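Local coordinates for protein O-phospho-L-seryl-tRNA:Cys-tRNA synthase (Methanocaldococcus jannaschii DSM 2661, PDB 5X6B) that probably converts O-phosphoserine carried on tRNA(Cys) into cysteine, giving Cys-tRNA(Cys), as a pyridoxal-phosphate-dependent enzyme, at residues B[331-339]-B[349-357]; B[370-379]-B[404-415]. All blocks are in the same frame, centred on the assembly; numbering follows the deposited sequence.

Contact 1: residues B[331-339]-B[349-357]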
loop_
_atom_site.group_PDB
_atom_site.type_symbol
_atom_site.label_atom_id
_atom_site.label_comp_id
_atom_site.label_asym_id
_atom_site.label_seq_id
_atom_site.Cartn_x
_atom_site.Cartn_y
_atom_site.Cartn_z
ATOM N N LEU B 331 22.813 26.136 -10.061
ATOM C CA LEU B 331 23.567 26.079 -8.810
ATOM C C LEU B 331 25.078 26.084 -9.041
ATOM O O LEU B 331 25.850 26.363 -8.123
ATOM C CB LEU B 331 23.162 24.847 -8.002
ATOM C CG LEU B 331 21.732 24.902 -7.460
ATOM C CD1 LEU B 331 21.407 23.656 -6.651
ATOM C CD2 LEU B 331 21.528 26.157 -6.628
ATOM N N GLU B 332 25.503 25.781 -10.265
ATOM C CA GLU B 332 26.912 25.909 -10.620
ATOM C C GLU B 332 27.348 27.370 -10.571
ATOM O O GLU B 332 28.522 27.668 -10.348
ATOM C CB GLU B 332 27.184 25.317 -12.005
ATOM C CG GLU B 332 27.209 23.798 -12.022
ATOM C CD GLU B 332 27.629 23.225 -13.360
ATOM O OE1 GLU B 332 27.483 23.928 -14.383
ATOM O OE2 GLU B 332 28.118 22.073 -13.382
ATOM N N LYS B 333 26.390 28.272 -10.768
ATOM C CA LYS B 333 26.653 29.707 -10.756
ATOM C C LYS B 333 27.102 30.203 -9.386
ATOM O O LYS B 333 27.768 31.233 -9.285
ATOM C CB LYS B 333 25.407 30.483 -11.200
ATOM C CG LYS B 333 24.949 30.178 -12.619
ATOM C CD LYS B 333 23.690 30.952 -12.971
ATOM C CE LYS B 333 23.246 30.670 -14.398
ATOM N NZ LYS B 333 21.995 31.407 -14.752
ATOM N N ILE B 334 26.736 29.479 -8.331
ATOM C CA ILE B 334 27.116 29.888 -6.981
ATOM C C ILE B 334 28.228 29.014 -6.426
ATOM O O ILE B 334 28.640 29.182 -5.279
ATOM C CB ILE B 334 25.920 29.854 -6.000
ATOM C CG1 ILE B 334 25.352 28.439 -5.886
ATOM C CG2 ILE B 334 24.850 30.830 -6.438
ATOM C CD1 ILE B 334 24.288 28.288 -4.825
ATOM N N GLY B 335 28.707 28.076 -7.236
ATOM C CA GLY B 335 29.861 27.279 -6.859
ATOM C C GLY B 335 29.601 25.818 -6.535
ATOM O O GLY B 335 30.393 25.185 -5.839
ATOM N N PHE B 336 28.493 25.275 -7.028
ATOM C CA PHE B 336 28.229 23.851 -6.877
ATOM C C PHE B 336 28.737 23.127 -8.115
ATOM O O PHE B 336 28.384 23.489 -9.231
ATOM C CB PHE B 336 26.736 23.563 -6.672
ATOM C CG PHE B 336 26.215 23.929 -5.304
ATOM C CD1 PHE B 336 26.976 24.684 -4.423
ATOM C CD2 PHE B 336 24.966 23.488 -4.889
ATOM C CE1 PHE B 336 26.492 25.013 -3.167
ATOM C CE2 PHE B 336 24.478 23.807 -3.631
ATOM C CZ PHE B 336 25.243 24.572 -2.771
ATOM N N LYS B 337 29.573 22.112 -7.925
ATOM C CA LYS B 337 30.068 21.342 -9.057
ATOM C C LYS B 337 29.314 20.027 -9.174
ATOM O O LYS B 337 29.369 19.190 -8.271
ATOM C CB LYS B 337 31.569 21.079 -8.925
ATOM C CG LYS B 337 32.155 20.243 -10.064
ATOM C CD LYS B 337 33.662 20.065 -9.903
ATOM C CE LYS B 337 34.266 19.287 -11.066
ATOM N NZ LYS B 337 34.021 19.958 -12.375
ATOM N N GLN B 338 28.598 19.850 -10.280
ATOM C CA GLN B 338 27.911 18.592 -10.519
ATOM C C GLN B 338 28.928 17.470 -10.666
ATOM O O GLN B 338 29.863 17.567 -11.459
ATOM C CB GLN B 338 27.034 18.654 -11.768
ATOM C CG GLN B 338 26.352 17.326 -12.061
ATOM C CD GLN B 338 26.097 17.097 -13.535
ATOM O OE1 GLN B 338 25.758 18.020 -14.274
ATOM N NE2 GLN B 338 26.278 15.857 -13.976
ATOM N N LEU B 339 28.747 16.406 -9.894
ATOM C CA LEU B 339 29.579 15.227 -10.046
ATOM C C LEU B 339 28.884 14.264 -10.987
ATOM O O LEU B 339 27.707 14.435 -11.302
ATOM C CB LEU B 339 29.854 14.571 -8.693
ATOM C CG LEU B 339 30.693 15.438 -7.753
ATOM C CD1 LEU B 339 30.938 14.738 -6.426
ATOM C CD2 LEU B 339 32.002 15.826 -8.429
ATOM N N ILE B 349 21.066 14.207 -8.433
ATOM C CA ILE B 349 22.229 15.069 -8.580
ATOM C C ILE B 349 23.143 15.010 -7.365
ATOM O O ILE B 349 22.686 15.126 -6.227
ATOM C CB ILE B 349 21.819 16.539 -8.802
ATOM C CG1 ILE B 349 20.772 16.654 -9.907
ATOM C CG2 ILE B 349 23.032 17.387 -9.132
ATOM C CD1 ILE B 349 20.201 18.055 -10.036
ATOM N N LYS B 350 24.439 14.841 -7.609
ATOM C CA LYS B 350 25.424 14.966 -6.543
ATOM C C LYS B 350 26.362 16.143 -6.804
ATOM O O LYS B 350 27.132 16.140 -7.767
ATOM C CB LYS B 350 26.226 13.677 -6.388
ATOM C CG LYS B 350 27.179 13.695 -5.202
ATOM C CD LYS B 350 27.878 12.357 -5.039
ATOM C CE LYS B 350 28.773 12.337 -3.818
ATOM N NZ LYS B 350 29.443 11.018 -3.655
ATOM N N PHE B 351 26.281 17.153 -5.944
ATOM C CA PHE B 351 27.129 18.330 -6.052
ATOM C C PHE B 351 28.317 18.250 -5.111
ATOM O O PHE B 351 28.176 17.854 -3.955
ATOM C CB PHE B 351 26.349 19.614 -5.730
ATOM C CG PHE B 351 25.350 20.018 -6.778
ATOM C CD1 PHE B 351 25.763 20.375 -8.050
ATOM C CD2 PHE B 351 23.999 20.086 -6.472
ATOM C CE1 PHE B 351 24.842 20.762 -9.009
ATOM C CE2 PHE B 351 23.076 20.472 -7.423
ATOM C CZ PHE B 351 23.499 20.811 -8.696
ATOM N N GLU B 352 29.485 18.643 -5.600
ATOM C CA GLU B 352 30.577 18.981 -4.706
ATOM C C GLU B 352 30.369 20.434 -4.311
ATOM O O GLU B 352 30.267 21.308 -5.175
ATOM C CB GLU B 352 31.935 18.779 -5.371
ATOM C CG GLU B 352 33.110 19.069 -4.452
ATOM C CD GLU B 352 34.440 18.961 -5.162
ATOM O OE1 GLU B 352 34.441 18.780 -6.399
ATOM O OE2 GLU B 352 35.482 19.053 -4.482
ATOM N N THR B 353 30.284 20.694 -3.012
ATOM C CA THR B 353 29.904 22.018 -2.537
ATOM C C THR B 353 30.917 22.622 -1.570
ATOM O O THR B 353 30.657 22.711 -0.374
ATOM C CB THR B 353 28.522 21.976 -1.852
ATOM O OG1 THR B 353 28.559 21.072 -0.741
ATOM C CG2 THR B 353 27.451 21.515 -2.831
ATOM N N PRO B 354 32.073 23.060 -2.094
ATOM C CA PRO B 354 33.135 23.632 -1.260
ATOM C C PRO B 354 32.676 24.860 -0.478
ATOM O O PRO B 354 33.090 25.046 0.666
ATOM C CB PRO B 354 34.215 24.016 -2.279
ATOM C CG PRO B 354 33.930 23.184 -3.476
ATOM C CD PRO B 354 32.442 23.054 -3.520
ATOM N N VAL B 355 31.825 25.677 -1.091
ATOM C CA VAL B 355 31.367 26.916 -0.473
ATOM C C VAL B 355 30.609 26.644 0.830
ATOM O O VAL B 355 30.640 27.455 1.753
ATOM C CB VAL B 355 30.477 27.734 -1.449
ATOM C CG1 VAL B 355 29.237 26.948 -1.856
ATOM C CG2 VAL B 355 30.099 29.079 -0.845
ATOM N N LEU B 356 29.955 25.489 0.917
ATOM C CA LEU B 356 29.231 25.129 2.131
ATOM C C LEU B 356 30.191 24.798 3.288
ATOM O O LEU B 356 29.853 25.019 4.450
ATOM C CB LEU B 356 28.281 23.959 1.858
ATOM C CG LEU B 356 27.176 24.222 0.828
ATOM C CD1 LEU B 356 26.235 23.035 0.722
ATOM C CD2 LEU B 356 26.398 25.489 1.170
ATOM N N ASP B 357 31.374 24.270 2.960
ATOM C CA ASP B 357 32.465 24.072 3.924
ATOM C C ASP B 357 32.968 25.418 4.393
ATOM O O ASP B 357 33.168 25.663 5.590
ATOM C CB ASP B 357 33.632 23.314 3.292
ATOM C CG ASP B 357 33.386 21.841 3.187
ATOM O OD1 ASP B 357 32.608 21.294 4.002
ATOM O OD2 ASP B 357 33.980 21.237 2.269
#
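Phe336 and Phe351 meet across the hairpin of strands 337-338 (outermost) and 349-352 (central) in a three-stranded antiparallel sheet, in the C-terminal part of a probable fold-type-I enzyme. The rings are oblique, planes at 50° and centroids 5.5 Å apart. Phe336 lays its CB over a face of Phe351 in a CH-pi contact, 4.0 Å from the ring centroid, while Leu331 CD1 touches Phe351 CE2 obliquely. With CG beside its backbone N (chi1 -74°), the Phe336 ring reaches the turn into helix 354-360: Val355 CG1 meets its edge and Ile334 CD1 lies over the face away from Thr353. Lys337 and Glu352 form a hydrogen-bonded pair, Lys337 N to Glu352 O 2.9 Å and Glu352 N to Lys337 O 2.7 Å. Their side chains run side by side on the face away from the rings, where Glu352 OE1 bonds to Tyr170 OH. Leu339 N adds a hydrogen bond to Lys350 O, and Leu339 CD1 rests on the extended Lys350 chain, whose NZ pairs with Glu205. Gly335, at positive phi, closes helix 317-331 in a Schellman motif. Thr353 CG2 sits over the centre of the Phe336 ring, 3.5 Å from its centroid.

Contact 2: residues B[370-379]-B[404-415]; sequences FYDELKKRGI and YVVNAIKEIVES
Arg377 stretches its side chain over Ile412, whose CD1 lies against one face of the guanidinium, offset toward its rim and 3.4 Å from Arg377 CZ. This is a helix-helix contact between helix 369-375 and the C-terminal helix 399-415: segments 370-375 and 404-415 cross steeply, their axes 10.4 Å apart at the closest point and 130° between their N-to-C directions. The first helix ends in a Schellman motif with Gly378 as its C-prime residue, and Leu374 O accepts from both Arg377 N and Ile379 N, on opposite faces of its plane. From this turn Arg377 extends from CG to NE and brings NH2 within 2.8 Å of Glu411 OE1. In that salt bridge the carboxylate approaches the edge of the guanidinium, and the two planes are 52° apart. One arginine thus offers a face to an apolar methyl and an edge to an anion. Ile412 also touches helix 369-375: CD1 reaches Glu373 CB at 3.5 Å, and CG2 reaches Phe370 CD1 obliquely at 3.9 Å. The carboxylate of Glu373 is instead held by Arg365. Towards the start of segment 404-415, Ile379 CD1 rests on Ala408 CB, 3.6 Å away, and meets Tyr404 CE2 obliquely. There the chain passes into strand 379-380, which pairs with strand 56-57; Tyr404 also packs against an apolar side chain on the chain of another protein. With CG anti to N, the tyrosine ring reaches back to the turn, and Tyr404 OH donates to Arg377 O at 2.7 Å, tilted 34° from the carbonyl plane.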
loop_
_atom_site.group_PDB
_atom_site.type_symbol
_atom_site.label_atom_id
_atom_site.label_comp_id
_atom_site.label_asym_id
_atom_site.label_seq_id
_atom_site.Cartn_x
_atom_site.Cartn_y
_atom_site.Cartn_z
ATOM N N PHE B 370 23.416 24.631 7.139
ATOM C CA PHE B 370 22.741 24.481 5.863
ATOM C C PHE B 370 21.406 23.780 6.068
ATOM O O PHE B 370 20.381 24.202 5.530
ATOM C CB PHE B 370 23.625 23.712 4.880
ATOM C CG PHE B 370 23.118 23.724 3.469
ATOM C CD1 PHE B 370 23.042 24.911 2.756
ATOM C CD2 PHE B 370 22.733 22.548 2.845
ATOM C CE1 PHE B 370 22.576 24.927 1.453
ATOM C CE2 PHE B 370 22.271 22.554 1.540
ATOM C CZ PHE B 370 22.192 23.748 0.843
ATOM N N TYR B 371 21.423 22.722 6.871
ATOM C CA TYR B 371 20.207 21.993 7.206
ATOM C C TYR B 371 19.195 22.892 7.913
ATOM O O TYR B 371 17.997 22.820 7.649
ATOM C CB TYR B 371 20.540 20.787 8.082
ATOM C CG TYR B 371 19.342 19.968 8.504
ATOM C CD1 TYR B 371 18.872 18.930 7.710
ATOM C CD2 TYR B 371 18.685 20.227 9.704
ATOM C CE1 TYR B 371 17.780 18.175 8.095
ATOM C CE2 TYR B 371 17.593 19.479 10.096
ATOM C CZ TYR B 371 17.147 18.453 9.290
ATOM O OH TYR B 371 16.061 17.704 9.677
ATOM N N ASP B 372 19.684 23.740 8.812
ATOM C CA ASP B 372 18.808 24.600 9.590
ATOM C C ASP B 372 18.275 25.745 8.733
ATOM O O ASP B 372 17.124 26.166 8.885
ATOM C CB ASP B 372 19.540 25.141 10.822
ATOM C CG ASP B 372 18.619 25.896 11.766
ATOM O OD1 ASP B 372 17.767 25.246 12.413
ATOM O OD2 ASP B 372 18.751 27.135 11.871
ATOM N N GLU B 373 19.111 26.239 7.825
ATOM C CA GLU B 373 18.707 27.318 6.930
ATOM C C GLU B 373 17.676 26.839 5.911
ATOM O O GLU B 373 16.869 27.624 5.423
ATOM C CB GLU B 373 19.925 27.907 6.214
ATOM C CG GLU B 373 20.794 28.821 7.068
ATOM C CD GLU B 373 20.038 30.014 7.620
ATOM O OE1 GLU B 373 19.255 30.631 6.867
ATOM O OE2 GLU B 373 20.228 30.334 8.814
ATOM N N LEU B 374 17.711 25.549 5.592
ATOM C CA LEU B 374 16.760 24.963 4.652
ATOM C C LEU B 374 15.409 24.709 5.312
ATOM O O LEU B 374 14.360 24.970 4.721
ATOM C CB LEU B 374 17.306 23.652 4.075
ATOM C CG LEU B 374 18.399 23.709 3.004
ATOM C CD1 LEU B 374 18.886 22.313 2.683
ATOM C CD2 LEU B 374 17.896 24.386 1.746
ATOM N N LYS B 375 15.441 24.187 6.535
ATOM C CA LYS B 375 14.220 23.899 7.275
ATOM C C LYS B 375 13.489 25.202 7.569
ATOM O O LYS B 375 12.259 25.267 7.507
ATOM C CB LYS B 375 14.536 23.138 8.570
ATOM C CG LYS B 375 13.702 23.549 9.773
ATOM C CD LYS B 375 14.422 23.236 11.075
ATOM C CE LYS B 375 13.532 23.500 12.279
ATOM N NZ LYS B 375 14.249 23.199 13.547
ATOM N N LYS B 376 14.264 26.243 7.859
ATOM C CA LYS B 376 13.729 27.579 8.099
ATOM C C LYS B 376 12.959 28.089 6.879
ATOM O O LYS B 376 12.078 28.940 6.998
ATOM C CB LYS B 376 14.864 28.543 8.460
ATOM C CG LYS B 376 14.415 29.919 8.929
ATOM C CD LYS B 376 15.474 30.566 9.816
ATOM C CE LYS B 376 14.962 31.849 10.461
ATOM N NZ LYS B 376 16.017 32.530 11.265
ATOM N N ARG B 377 13.287 27.555 5.709
ATOM C CA ARG B 377 12.612 27.941 4.477
ATOM C C ARG B 377 11.781 26.789 3.922
ATOM O O ARG B 377 11.462 26.758 2.732
ATOM C CB ARG B 377 13.631 28.417 3.442
ATOM C CG ARG B 377 14.671 29.339 4.038
ATOM C CD ARG B 377 15.424 30.131 2.993
ATOM N NE ARG B 377 16.389 31.027 3.621
ATOM C CZ ARG B 377 16.908 32.099 3.033
ATOM N NH1 ARG B 377 17.788 32.854 3.679
ATOM N NH2 ARG B 377 16.537 32.420 1.802
ATOM N N GLY B 378 11.442 25.840 4.791
ATOM C CA GLY B 378 10.517 24.776 4.441
ATOM C C GLY B 378 11.064 23.741 3.479
ATOM O O GLY B 378 10.324 23.188 2.663
ATOM N N ILE B 379 12.360 23.464 3.582
ATOM C CA ILE B 379 12.996 22.475 2.719
ATOM C C ILE B 379 13.785 21.459 3.537
ATOM O O ILE B 379 14.490 21.814 4.483
ATOM C CB ILE B 379 13.941 23.142 1.691
ATOM C CG1 ILE B 379 13.192 24.189 0.864
ATOM C CG2 ILE B 379 14.546 22.101 0.768
ATOM C CD1 ILE B 379 14.073 24.932 -0.111
ATOM N N TYR B 404 11.633 27.736 -6.500
ATOM C CA TYR B 404 11.684 28.044 -5.077
ATOM C C TYR B 404 12.942 27.468 -4.436
ATOM O O TYR B 404 13.683 28.181 -3.753
ATOM C CB TYR B 404 10.447 27.506 -4.363
ATOM C CG TYR B 404 10.433 27.820 -2.887
ATOM C CD1 TYR B 404 9.894 29.010 -2.419
ATOM C CD2 TYR B 404 10.976 26.937 -1.960
ATOM C CE1 TYR B 404 9.886 29.311 -1.075
ATOM C CE2 TYR B 404 10.977 27.230 -0.613
ATOM C CZ TYR B 404 10.427 28.419 -0.175
ATOM O OH TYR B 404 10.418 28.723 1.167
ATOM N N VAL B 405 13.170 26.175 -4.662
ATOM C CA VAL B 405 14.317 25.477 -4.098
ATOM C C VAL B 405 15.638 26.120 -4.518
ATOM O O VAL B 405 16.509 26.374 -3.678
ATOM C CB VAL B 405 14.332 23.998 -4.519
ATOM C CG1 VAL B 405 15.622 23.332 -4.062
ATOM C CG2 VAL B 405 13.109 23.275 -3.964
ATOM N N VAL B 406 15.776 26.380 -5.817
ATOM C CA VAL B 406 16.989 26.987 -6.360
ATOM C C VAL B 406 17.256 28.358 -5.748
ATOM O O VAL B 406 18.363 28.628 -5.277
ATOM C CB VAL B 406 16.912 27.127 -7.889
ATOM C CG1 VAL B 406 18.030 28.015 -8.392
ATOM C CG2 VAL B 406 16.974 25.761 -8.552
ATOM N N ASN B 407 16.240 29.219 -5.752
ATOM C CA ASN B 407 16.374 30.545 -5.160
ATOM C C ASN B 407 16.709 30.450 -3.680
ATOM O O ASN B 407 17.487 31.248 -3.154
ATOM C CB ASN B 407 15.094 31.361 -5.361
ATOM C CG ASN B 407 14.854 31.715 -6.817
ATOM O OD1 ASN B 407 15.795 31.792 -7.613
ATOM N ND2 ASN B 407 13.593 31.933 -7.174
ATOM N N ALA B 408 16.119 29.459 -3.019
ATOM C CA ALA B 408 16.343 29.241 -1.599
ATOM C C ALA B 408 17.819 29.008 -1.320
ATOM O O ALA B 408 18.421 29.715 -0.514
ATOM C CB ALA B 408 15.519 28.067 -1.111
ATOM N N ILE B 409 18.394 28.022 -2.007
ATOM C CA ILE B 409 19.809 27.685 -1.860
ATOM C C ILE B 409 20.712 28.882 -2.156
ATOM O O ILE B 409 21.659 29.148 -1.413
ATOM C CB ILE B 409 20.203 26.514 -2.784
ATOM C CG1 ILE B 409 19.372 25.273 -2.457
ATOM C CG2 ILE B 409 21.685 26.202 -2.655
ATOM C CD1 ILE B 409 19.562 24.135 -3.437
ATOM N N LYS B 410 20.413 29.600 -3.237
ATOM C CA LYS B 410 21.158 30.806 -3.599
ATOM C C LYS B 410 21.159 31.837 -2.479
ATOM O O LYS B 410 22.198 32.402 -2.148
ATOM C CB LYS B 410 20.581 31.443 -4.865
ATOM C CG LYS B 410 20.892 30.691 -6.146
ATOM C CD LYS B 410 20.386 31.465 -7.348
ATOM C CE LYS B 410 20.754 30.774 -8.647
ATOM N NZ LYS B 410 20.285 31.551 -9.832
ATOM N N GLU B 411 19.991 32.082 -1.900
ATOM C CA GLU B 411 19.871 33.068 -0.835
ATOM C C GLU B 411 20.516 32.584 0.456
ATOM O O GLU B 411 20.907 33.393 1.295
ATOM C CB GLU B 411 18.407 33.413 -0.585
ATOM C CG GLU B 411 17.721 34.091 -1.750
ATOM C CD GLU B 411 16.222 34.124 -1.581
ATOM O OE1 GLU B 411 15.736 33.658 -0.529
ATOM O OE2 GLU B 411 15.528 34.602 -2.503
ATOM N N ILE B 412 20.620 31.266 0.619
ATOM C CA ILE B 412 21.325 30.714 1.769
ATOM C C ILE B 412 22.806 31.051 1.690
ATOM O O ILE B 412 23.370 31.649 2.608
ATOM C CB ILE B 412 21.182 29.184 1.875
ATOM C CG1 ILE B 412 19.722 28.785 2.065
ATOM C CG2 ILE B 412 22.009 28.661 3.037
ATOM C CD1 ILE B 412 19.084 29.440 3.237
ATOM N N VAL B 413 23.427 30.667 0.579
ATOM C CA VAL B 413 24.862 30.843 0.398
ATOM C C VAL B 413 25.212 32.315 0.214
ATOM O O VAL B 413 26.367 32.706 0.364
ATOM C CB VAL B 413 25.383 30.034 -0.806
ATOM C CG1 VAL B 413 24.986 28.570 -0.671
ATOM C CG2 VAL B 413 24.853 30.605 -2.102
ATOM N N GLU B 414 24.208 33.126 -0.109
ATOM C CA GLU B 414 24.389 34.567 -0.225
ATOM C C GLU B 414 24.342 35.235 1.145
ATOM O O GLU B 414 25.223 36.018 1.493
ATOM C CB GLU B 414 23.324 35.171 -1.139
ATOM C CG GLU B 414 23.412 36.683 -1.297
ATOM C CD GLU B 414 24.565 37.118 -2.183
ATOM O OE1 GLU B 414 25.177 36.250 -2.840
ATOM O OE2 GLU B 414 24.854 38.332 -2.226
ATOM N N SER B 415 23.312 34.914 1.922
ATOM C CA SER B 415 23.132 35.521 3.235
ATOM C C SER B 415 24.203 35.062 4.216
ATOM O O SER B 415 24.585 35.800 5.125
ATOM C CB SER B 415 21.745 35.199 3.791
ATOM O OG SER B 415 21.574 33.802 3.946
#

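Overall arrangement
Both contacts belong to the same C-terminal region, their centres about 14 Å apart, and they follow one another along the chain. Contact 1 is the more buried: a hairpin bound by backbone hydrogen bonds, with aromatic rings on one side. Contact 2 is only partly buried and joins two helices mainly through side chains, an apolar strip flanked by a salt bridge and a hydrogen bond from Tyr404 to a turn carbonyl. The C-terminal helix connects them. Its Ile409 and Val413 pack on Leu331, Ile334 and Phe336 of contact 1, while Leu356 of contact 1 touches Phe370 of contact 2. Of the two, only contact 2 has a partner on another protein chain of the assembly.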